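PDB 4F43: protelomerase from Agrobacterium tumefaciens, which probably acts as a telomere resolvase that cuts and rejoins DNA, generating and protecting the hairpin ends of a linear chromosome. Local coordinates for residues K283-L291 with L298-T306; I148-E157 with P261-A269. The protein carries 1 engineered substitution. One frame throughout, in Å; residues are numbered along the deposited sequence. Where two conformers were deposited one is given.

Contact 1. Residues K283-L291 with L298-T306; sequences KNSYFAAIL and LETSLSYMT. With nucleotides of chain B.
S301 OG joins the helix 283-291 to the chain that doubles back against it. The amide ND2 of N284 donates to S301 OG at 3.1 Å, nearly straight (167° at the hydrogen) and within the plane of the amide. The same hydroxyl donates at 2.8 Å to L298 O, which it meets from above the carbonyl plane. With chi1 at 63°, OG sits between the backbone N and the carbonyl carbon of its own residue, close enough to serve both partners; the two bonds fix its rotation. Beside this pair, L302 CD2 lies 3.5 Å from N284 ND2, and L298 CD2 folds over the backbone of S285 and the methyl of A288.

One helical turn on, F287 fills the centre. Its CB meets S301 CB at 3.6 Å, and the ring presents its edge to the carbonyl of Y304, with F287 CE2 3.7 Å from Y304 O. M305 hangs over this ring in a Met-aromatic contact: SD stands above the face, 4.7 Å from the centroid, while CG touches CE2. The aliphatic chain of K283 passes beside the sulfur.

One turn beyond F287, L291 CD1 sits squarely over the Y304 ring, 3.5 Å from its centroid and 10° off the normal, a CH-pi contact that backs the ring while H266 meets it at a steep angle. Thus braced, Y304 OH lies 2.9 Å from O3' of DA13 of chain B and is hydrogen-bonded to Y262 OH. Telomere resolvases carry out tyrosine-based DNA cleavage, and a buttressed tyrosine hydroxyl set against the DNA backbone is consistent with such an active site in the ResT/TelK catalytic domain.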
# COMPACT_ATOMS: atom_id res chain seq x y z
N LYS A 283 -5.56 -3.23 -21.56
CA LYS A 283 -6.00 -2.95 -20.19
C LYS A 283 -4.80 -2.93 -19.24
O LYS A 283 -4.69 -2.04 -18.39
CB LYS A 283 -7.01 -3.99 -19.74
CG LYS A 283 -8.21 -3.43 -18.99
CD LYS A 283 -9.21 -4.52 -18.65
CE LYS A 283 -10.53 -3.94 -18.19
NZ LYS A 283 -10.38 -3.10 -16.97
N ASN A 284 -3.92 -3.91 -19.39
CA ASN A 284 -2.72 -4.00 -18.56
C ASN A 284 -1.83 -2.77 -18.71
O ASN A 284 -1.27 -2.27 -17.73
CB ASN A 284 -1.93 -5.26 -18.90
CG ASN A 284 -2.76 -6.53 -18.80
OD1 ASN A 284 -3.26 -7.04 -19.80
ND2 ASN A 284 -2.92 -7.03 -17.58
N SER A 285 -1.71 -2.28 -19.94
CA SER A 285 -0.86 -1.13 -20.22
C SER A 285 -1.41 0.14 -19.58
O SER A 285 -0.67 0.89 -18.95
CB SER A 285 -0.70 -0.94 -21.73
OG SER A 285 0.27 0.05 -22.01
N TYR A 286 -2.71 0.36 -19.73
CA TYR A 286 -3.36 1.53 -19.17
C TYR A 286 -3.31 1.49 -17.65
O TYR A 286 -3.05 2.50 -17.00
CB TYR A 286 -4.81 1.63 -19.65
CG TYR A 286 -5.47 2.94 -19.30
CD1 TYR A 286 -5.07 4.13 -19.91
CD2 TYR A 286 -6.49 3.00 -18.37
CE1 TYR A 286 -5.67 5.33 -19.59
CE2 TYR A 286 -7.10 4.20 -18.05
CZ TYR A 286 -6.69 5.36 -18.66
OH TYR A 286 -7.29 6.55 -18.34
N PHE A 287 -3.55 0.30 -17.09
CA PHE A 287 -3.46 0.10 -15.65
C PHE A 287 -2.07 0.45 -15.15
O PHE A 287 -1.92 1.20 -14.19
CB PHE A 287 -3.80 -1.35 -15.30
CG PHE A 287 -5.26 -1.59 -15.06
CD1 PHE A 287 -6.21 -1.05 -15.91
CD2 PHE A 287 -5.69 -2.36 -14.00
CE1 PHE A 287 -7.56 -1.26 -15.70
CE2 PHE A 287 -7.03 -2.59 -13.78
CZ PHE A 287 -7.97 -2.04 -14.64
N ALA A 288 -1.05 -0.10 -15.81
CA ALA A 288 0.34 0.16 -15.44
C ALA A 288 0.68 1.65 -15.56
O ALA A 288 1.47 2.18 -14.78
CB ALA A 288 1.28 -0.67 -16.29
N ALA A 289 0.06 2.31 -16.53
CA ALA A 289 0.33 3.73 -16.78
C ALA A 289 -0.27 4.62 -15.70
O ALA A 289 0.40 5.51 -15.18
CB ALA A 289 -0.20 4.13 -18.15
N ILE A 290 -1.53 4.38 -15.37
CA ILE A 290 -2.24 5.23 -14.42
C ILE A 290 -1.92 4.90 -12.96
O ILE A 290 -2.05 5.76 -12.09
CB ILE A 290 -3.76 5.16 -14.65
CG1 ILE A 290 -4.27 3.74 -14.37
CG2 ILE A 290 -4.11 5.61 -16.06
CD1 ILE A 290 -5.64 3.45 -14.95
N LEU A 291 -1.51 3.67 -12.71
CA LEU A 291 -1.18 3.25 -11.35
C LEU A 291 0.29 3.48 -11.02
O LEU A 291 0.70 3.40 -9.86
CB LEU A 291 -1.55 1.78 -11.13
CG LEU A 291 -3.04 1.43 -11.20
CD1 LEU A 291 -3.24 -0.07 -11.06
CD2 LEU A 291 -3.82 2.18 -10.14
N LEU A 298 3.79 -5.38 -16.67
CA LEU A 298 2.37 -5.51 -17.00
C LEU A 298 1.69 -6.59 -16.17
O LEU A 298 0.49 -6.82 -16.32
CB LEU A 298 2.20 -5.82 -18.49
CG LEU A 298 2.86 -4.87 -19.49
CD1 LEU A 298 2.72 -5.42 -20.90
CD2 LEU A 298 2.26 -3.48 -19.40
N GLU A 299 2.44 -7.25 -15.30
CA GLU A 299 1.94 -8.37 -14.51
C GLU A 299 1.41 -7.92 -13.15
O GLU A 299 0.63 -8.62 -12.50
CB GLU A 299 3.07 -9.40 -14.32
CG GLU A 299 2.64 -10.72 -13.70
CD GLU A 299 3.81 -11.66 -13.49
OE1 GLU A 299 3.57 -12.87 -13.29
OE2 GLU A 299 4.96 -11.18 -13.53
N THR A 300 1.85 -6.75 -12.70
CA THR A 300 1.40 -6.21 -11.42
C THR A 300 -0.06 -5.76 -11.54
O THR A 300 -0.81 -5.79 -10.56
CB THR A 300 2.29 -5.05 -10.95
OG1 THR A 300 3.65 -5.50 -10.85
CG2 THR A 300 1.84 -4.53 -9.59
N SER A 301 -0.44 -5.35 -12.74
CA SER A 301 -1.80 -4.90 -13.01
C SER A 301 -2.82 -6.03 -12.88
O SER A 301 -4.02 -5.78 -12.68
CB SER A 301 -1.89 -4.28 -14.41
OG SER A 301 -1.60 -5.24 -15.41
N LEU A 302 -2.35 -7.27 -12.99
CA LEU A 302 -3.21 -8.44 -12.87
C LEU A 302 -3.90 -8.50 -11.51
O LEU A 302 -4.96 -9.10 -11.37
CB LEU A 302 -2.41 -9.72 -13.10
CG LEU A 302 -1.73 -9.88 -14.47
CD1 LEU A 302 -0.93 -11.17 -14.51
CD2 LEU A 302 -2.76 -9.84 -15.58
N SER A 303 -3.28 -7.88 -10.51
CA SER A 303 -3.82 -7.88 -9.16
C SER A 303 -4.91 -6.83 -8.98
O SER A 303 -5.60 -6.82 -7.96
CB SER A 303 -2.70 -7.64 -8.14
OG SER A 303 -1.69 -8.63 -8.23
N TYR A 304 -5.08 -5.96 -9.98
CA TYR A 304 -6.05 -4.88 -9.88
C TYR A 304 -7.33 -5.15 -10.66
O TYR A 304 -8.23 -4.31 -10.71
CB TYR A 304 -5.43 -3.55 -10.34
CG TYR A 304 -4.40 -3.00 -9.39
CD1 TYR A 304 -4.77 -2.16 -8.35
CD2 TYR A 304 -3.05 -3.33 -9.52
CE1 TYR A 304 -3.83 -1.65 -7.47
CE2 TYR A 304 -2.11 -2.82 -8.65
CZ TYR A 304 -2.50 -1.99 -7.63
OH TYR A 304 -1.55 -1.49 -6.76
N MET A 305 -7.41 -6.33 -11.27
CA MET A 305 -8.58 -6.68 -12.08
C MET A 305 -9.41 -7.75 -11.38
O MET A 305 -9.17 -8.95 -11.53
CB MET A 305 -8.14 -7.14 -13.47
CG MET A 305 -6.98 -6.34 -14.03
SD MET A 305 -6.84 -6.39 -15.83
CE MET A 305 -6.71 -8.14 -16.13
N THR A 306 -10.40 -7.31 -10.61
CA THR A 306 -11.24 -8.21 -9.83
C THR A 306 -12.71 -7.82 -9.91
O THR A 306 -13.59 -8.59 -9.49
CB THR A 306 -10.82 -8.23 -8.36
OG1 THR A 306 -11.76 -9.00 -7.60
CG2 THR A 306 -10.78 -6.82 -7.81
P DA B 13 -4.20 -6.75 -3.59
OP1 DA B 13 -5.24 -5.70 -3.56
OP2 DA B 13 -4.44 -8.01 -4.33
O5' DA B 13 -2.85 -6.10 -4.15
C5' DA B 13 -2.26 -5.00 -3.47
C4' DA B 13 -0.98 -4.57 -4.17
O4' DA B 13 0.16 -5.17 -3.50
C3' DA B 13 -0.87 -4.99 -5.63
O3' DA B 13 -0.20 -3.98 -6.37
C2' DA B 13 -0.04 -6.27 -5.56
C1' DA B 13 0.92 -5.91 -4.43
N9 DA B 13 1.49 -7.06 -3.74
C8 DA B 13 0.96 -8.32 -3.63
N7 DA B 13 1.71 -9.15 -2.94
C5 DA B 13 2.81 -8.38 -2.57
C6 DA B 13 3.97 -8.66 -1.82
N6 DA B 13 4.25 -9.85 -1.28
N1 DA B 13 4.85 -7.65 -1.65
C2 DA B 13 4.59 -6.45 -2.18
N3 DA B 13 3.54 -6.07 -2.90
C4 DA B 13 2.68 -7.09 -3.06

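Contact 2. Residues I148-E157 with P261-A269; sequences IGMTGRAPYE and PYGLRHLYA. Engineered in segment 148-157: A154 (natural residue Arg). With nucleotides of chain B.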
# COMPACT_ATOMS: atom_id res chain seq x y z
N ILE A 148 -9.21 9.18 -2.21
CA ILE A 148 -8.85 7.82 -2.61
C ILE A 148 -9.80 7.33 -3.69
O ILE A 148 -9.38 6.72 -4.67
CB ILE A 148 -8.90 6.85 -1.42
CG1 ILE A 148 -7.88 7.25 -0.35
CG2 ILE A 148 -8.63 5.42 -1.88
CD1 ILE A 148 -7.88 6.36 0.87
N GLY A 149 -11.09 7.61 -3.52
CA GLY A 149 -12.09 7.17 -4.47
C GLY A 149 -12.00 7.87 -5.82
O GLY A 149 -12.28 7.28 -6.86
N MET A 150 -11.58 9.14 -5.80
CA MET A 150 -11.57 9.96 -7.01
C MET A 150 -10.25 9.91 -7.79
O MET A 150 -10.24 9.64 -8.99
CB MET A 150 -11.92 11.41 -6.68
CG MET A 150 -13.37 11.63 -6.24
SD MET A 150 -14.57 11.45 -7.58
CE MET A 150 -15.18 9.79 -7.30
N THR A 151 -9.14 10.16 -7.10
CA THR A 151 -7.84 10.20 -7.78
C THR A 151 -7.16 8.83 -7.81
O THR A 151 -6.24 8.60 -8.60
CB THR A 151 -6.89 11.25 -7.16
OG1 THR A 151 -5.86 11.59 -8.10
CG2 THR A 151 -6.24 10.72 -5.89
N GLY A 152 -7.61 7.93 -6.94
CA GLY A 152 -7.16 6.55 -6.97
C GLY A 152 -5.82 6.26 -6.32
O GLY A 152 -5.30 5.15 -6.43
N ARG A 153 -5.25 7.25 -5.65
CA ARG A 153 -3.98 7.04 -4.95
C ARG A 153 -4.19 6.22 -3.68
O ARG A 153 -5.29 6.17 -3.13
CB ARG A 153 -3.31 8.38 -4.62
CG ARG A 153 -2.98 9.24 -5.83
CD ARG A 153 -2.27 8.45 -6.92
NE ARG A 153 -3.16 8.08 -8.01
CZ ARG A 153 -2.80 7.36 -9.06
NH1 ARG A 153 -3.68 7.07 -10.01
NH2 ARG A 153 -1.55 6.92 -9.16
N ALA A 154 -3.12 5.57 -3.22
CA ALA A 154 -3.17 4.74 -2.02
C ALA A 154 -3.31 5.61 -0.78
O ALA A 154 -2.89 6.77 -0.78
CB ALA A 154 -1.92 3.88 -1.94
N PRO A 155 -3.91 5.05 0.29
CA PRO A 155 -4.09 5.75 1.57
C PRO A 155 -2.81 6.39 2.10
O PRO A 155 -2.86 7.52 2.59
CB PRO A 155 -4.55 4.63 2.50
CG PRO A 155 -5.30 3.71 1.61
CD PRO A 155 -4.58 3.74 0.29
N TYR A 156 -1.69 5.69 2.00
CA TYR A 156 -0.41 6.24 2.46
C TYR A 156 -0.03 7.46 1.62
O TYR A 156 0.32 8.51 2.16
CB TYR A 156 0.69 5.17 2.38
CG TYR A 156 2.00 5.60 2.99
CD1 TYR A 156 2.11 5.83 4.36
CD2 TYR A 156 3.13 5.78 2.20
CE1 TYR A 156 3.31 6.22 4.92
CE2 TYR A 156 4.33 6.17 2.76
CZ TYR A 156 4.42 6.39 4.12
OH TYR A 156 5.61 6.78 4.67
N GLU A 157 -0.13 7.31 0.30
CA GLU A 157 0.16 8.39 -0.62
C GLU A 157 -0.76 9.58 -0.36
O GLU A 157 -0.30 10.71 -0.20
CB GLU A 157 -0.02 7.92 -2.07
CG GLU A 157 0.91 6.79 -2.47
CD GLU A 157 0.55 6.20 -3.83
OE1 GLU A 157 -0.57 6.47 -4.31
OE2 GLU A 157 1.38 5.47 -4.40
N PRO A 261 -10.61 0.18 1.95
CA PRO A 261 -10.05 1.39 1.33
C PRO A 261 -9.32 1.15 0.01
O PRO A 261 -9.28 2.05 -0.83
CB PRO A 261 -9.07 1.90 2.39
CG PRO A 261 -9.63 1.41 3.68
CD PRO A 261 -10.23 0.07 3.37
N TYR A 262 -8.76 -0.04 -0.17
CA TYR A 262 -7.98 -0.33 -1.37
C TYR A 262 -8.86 -0.73 -2.55
O TYR A 262 -8.42 -0.70 -3.70
CB TYR A 262 -6.92 -1.40 -1.09
CG TYR A 262 -5.68 -1.26 -1.94
CD1 TYR A 262 -4.62 -0.47 -1.53
CD2 TYR A 262 -5.58 -1.92 -3.16
CE1 TYR A 262 -3.48 -0.33 -2.31
CE2 TYR A 262 -4.44 -1.79 -3.95
CZ TYR A 262 -3.40 -0.99 -3.52
OH TYR A 262 -2.27 -0.86 -4.29
N GLY A 263 -10.10 -1.10 -2.27
CA GLY A 263 -11.05 -1.44 -3.32
C GLY A 263 -11.37 -0.25 -4.20
O GLY A 263 -11.70 -0.39 -5.37
N LEU A 264 -11.25 0.94 -3.61
CA LEU A 264 -11.50 2.19 -4.33
C LEU A 264 -10.45 2.42 -5.42
O LEU A 264 -10.71 3.10 -6.41
CB LEU A 264 -11.51 3.37 -3.36
CG LEU A 264 -12.56 3.32 -2.24
CD1 LEU A 264 -12.39 4.49 -1.30
CD2 LEU A 264 -13.96 3.30 -2.83
N ARG A 265 -9.27 1.85 -5.22
CA ARG A 265 -8.19 1.95 -6.20
C ARG A 265 -8.48 1.04 -7.39
O ARG A 265 -8.29 1.43 -8.55
CB ARG A 265 -6.86 1.58 -5.54
CG ARG A 265 -5.62 1.90 -6.36
CD ARG A 265 -4.40 2.03 -5.45
NE ARG A 265 -3.14 1.91 -6.18
CZ ARG A 265 -2.49 2.93 -6.73
NH1 ARG A 265 -2.99 4.16 -6.65
NH2 ARG A 265 -1.35 2.72 -7.37
N HIS A 266 -8.94 -0.17 -7.09
CA HIS A 266 -9.38 -1.11 -8.12
C HIS A 266 -10.51 -0.51 -8.95
O HIS A 266 -10.45 -0.50 -10.18
CB HIS A 266 -9.85 -2.42 -7.47
CG HIS A 266 -8.76 -3.20 -6.81
ND1 HIS A 266 -8.94 -4.50 -6.39
CD2 HIS A 266 -7.49 -2.87 -6.49
CE1 HIS A 266 -7.82 -4.94 -5.85
NE2 HIS A 266 -6.93 -3.97 -5.89
N LEU A 267 -11.53 -0.01 -8.25
CA LEU A 267 -12.67 0.60 -8.91
C LEU A 267 -12.25 1.82 -9.73
O LEU A 267 -12.78 2.07 -10.81
CB LEU A 267 -13.73 1.00 -7.88
CG LEU A 267 -15.04 1.57 -8.44
CD1 LEU A 267 -15.70 0.56 -9.37
CD2 LEU A 267 -15.98 1.95 -7.31
N TYR A 268 -11.29 2.57 -9.20
CA TYR A 268 -10.71 3.70 -9.92
C TYR A 268 -10.11 3.24 -11.24
O TYR A 268 -10.36 3.83 -12.30
CB TYR A 268 -9.65 4.38 -9.05
CG TYR A 268 -8.76 5.35 -9.79
CD1 TYR A 268 -9.24 6.58 -10.23
CD2 TYR A 268 -7.43 5.05 -10.03
CE1 TYR A 268 -8.42 7.46 -10.90
CE2 TYR A 268 -6.60 5.93 -10.69
CZ TYR A 268 -7.10 7.13 -11.13
OH TYR A 268 -6.28 8.01 -11.80
N ALA A 269 -9.32 2.17 -11.18
CA ALA A 269 -8.72 1.58 -12.37
C ALA A 269 -9.78 1.17 -13.39
O ALA A 269 -9.73 1.59 -14.56
CB ALA A 269 -7.86 0.38 -11.99
P DT B 23 -0.96 2.04 2.55
OP1 DT B 23 -1.66 3.02 1.68
OP2 DT B 23 -0.56 2.43 3.92
O5' DT B 23 -1.85 0.72 2.65
C5' DT B 23 -2.42 0.15 1.47
C4' DT B 23 -3.14 -1.15 1.79
O4' DT B 23 -2.21 -2.05 2.45
C3' DT B 23 -4.33 -1.02 2.74
O3' DT B 23 -5.39 -1.85 2.29
C2' DT B 23 -3.78 -1.51 4.07
C1' DT B 23 -2.85 -2.61 3.57
N1 DT B 23 -1.83 -3.06 4.56
C2 DT B 23 -1.89 -4.35 5.02
O2 DT B 23 -2.74 -5.15 4.67
N3 DT B 23 -0.92 -4.69 5.93
C4 DT B 23 0.09 -3.88 6.41
O4 DT B 23 0.91 -4.29 7.22
C5 DT B 23 0.10 -2.54 5.88
C7 DT B 23 1.15 -1.56 6.32
C6 DT B 23 -0.85 -2.20 5.00
P DG B 24 -6.81 -1.83 3.04
OP1 DG B 24 -7.87 -2.09 2.03
OP2 DG B 24 -6.87 -0.61 3.87
O5' DG B 24 -6.74 -3.09 4.02
C5' DG B 24 -6.83 -4.41 3.48
C4' DG B 24 -6.85 -5.45 4.58
O4' DG B 24 -5.59 -5.44 5.29
C3' DG B 24 -7.93 -5.26 5.64
O3' DG B 24 -8.52 -6.52 5.94
C2' DG B 24 -7.15 -4.72 6.84
C1' DG B 24 -5.88 -5.53 6.67
N9 DG B 24 -4.74 -5.06 7.46
C8 DG B 24 -4.09 -3.85 7.40
N7 DG B 24 -3.10 -3.75 8.25
C5 DG B 24 -3.10 -4.97 8.92
C6 DG B 24 -2.26 -5.46 9.95
O6 DG B 24 -1.31 -4.89 10.51
N1 DG B 24 -2.62 -6.75 10.33
C2 DG B 24 -3.65 -7.48 9.79
N2 DG B 24 -3.85 -8.71 10.28
N3 DG B 24 -4.44 -7.03 8.82
C4 DG B 24 -4.10 -5.78 8.44
P DA B 13 -4.20 -6.75 -3.59
OP1 DA B 13 -5.24 -5.70 -3.56
OP2 DA B 13 -4.44 -8.01 -4.33
O5' DA B 13 -2.85 -6.10 -4.15
C5' DA B 13 -2.26 -5.00 -3.47
C4' DA B 13 -0.98 -4.57 -4.17
O4' DA B 13 0.16 -5.17 -3.50
C3' DA B 13 -0.87 -4.99 -5.63
O3' DA B 13 -0.20 -3.98 -6.37
C2' DA B 13 -0.04 -6.27 -5.56
C1' DA B 13 0.92 -5.91 -4.43
N9 DA B 13 1.49 -7.06 -3.74
C8 DA B 13 0.96 -8.32 -3.63
N7 DA B 13 1.71 -9.15 -2.94
C5 DA B 13 2.81 -8.38 -2.57
C6 DA B 13 3.97 -8.66 -1.82
N6 DA B 13 4.25 -9.85 -1.28
N1 DA B 13 4.85 -7.65 -1.65
C2 DA B 13 4.59 -6.45 -2.18
N3 DA B 13 3.54 -6.07 -2.90
C4 DA B 13 2.68 -7.09 -3.06
O HOH W 1 -0.36 5.35 -7.12
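Hydrogen bonds first: R265, its CG anti to the backbone N (chi1 -168°) and chain extended, reaches across, where NH1 donates to G152 O; the 2.5 Å separation is doubtfully short. R153 NH1 makes a weak bond to Y268 OH, although its stronger partner is I290 O; Y268 OH also bonds P201 O. R153 NE donates to T151 O at 3.2 Å, within the guanidinium plane.

Among the charged groups, R265 NH1 lies over one face of the R153 guanidinium, planes 80° apart, and a water accepts from R265 NH2 and lies 3.0 Å from E157 OE1, a possible acceptor. That carboxylate oxygen accepts from A154 N (2.9 Å), one half of a capping box between the third helical residue and the N-cap; the engineered alanine, arginine in nature, has no side chain to return it. The helix start also binds DNA: Y156 N donates to OP1 of DT23 of chain B at 2.7 Å. Y262 N holds OP1 of DG24 of chain B.

In CH-pi packing, G152 CA lies over the Y268 ring, 3.6 Å from its centroid. Apolar pairs: I148 CG2 meets L264 CB at 3.8 Å, and P155 CG faces P261 CB.

In the fold
From the N terminus, the chain passes through the early helices to helix 140-151 and turns into helix 155-161. It then runs through the antiparallel sheet and helices 206-217 to 230-248 before 261-269 returns to close contact 2 across 103 residues. Helix 263-276 leads on to helix 283-291, and six residues later 298-306 folds back to close contact 1, a short loop. The two are in series, neither nested nor crossing. They touch directly: R153 bonds I290 O, Y262 OH meets Y304 OH, and T306 packs on H266, so contact 1 lies against both halves of contact 2. Strand 307-308 then pairs with 119-120, far earlier in the sequence.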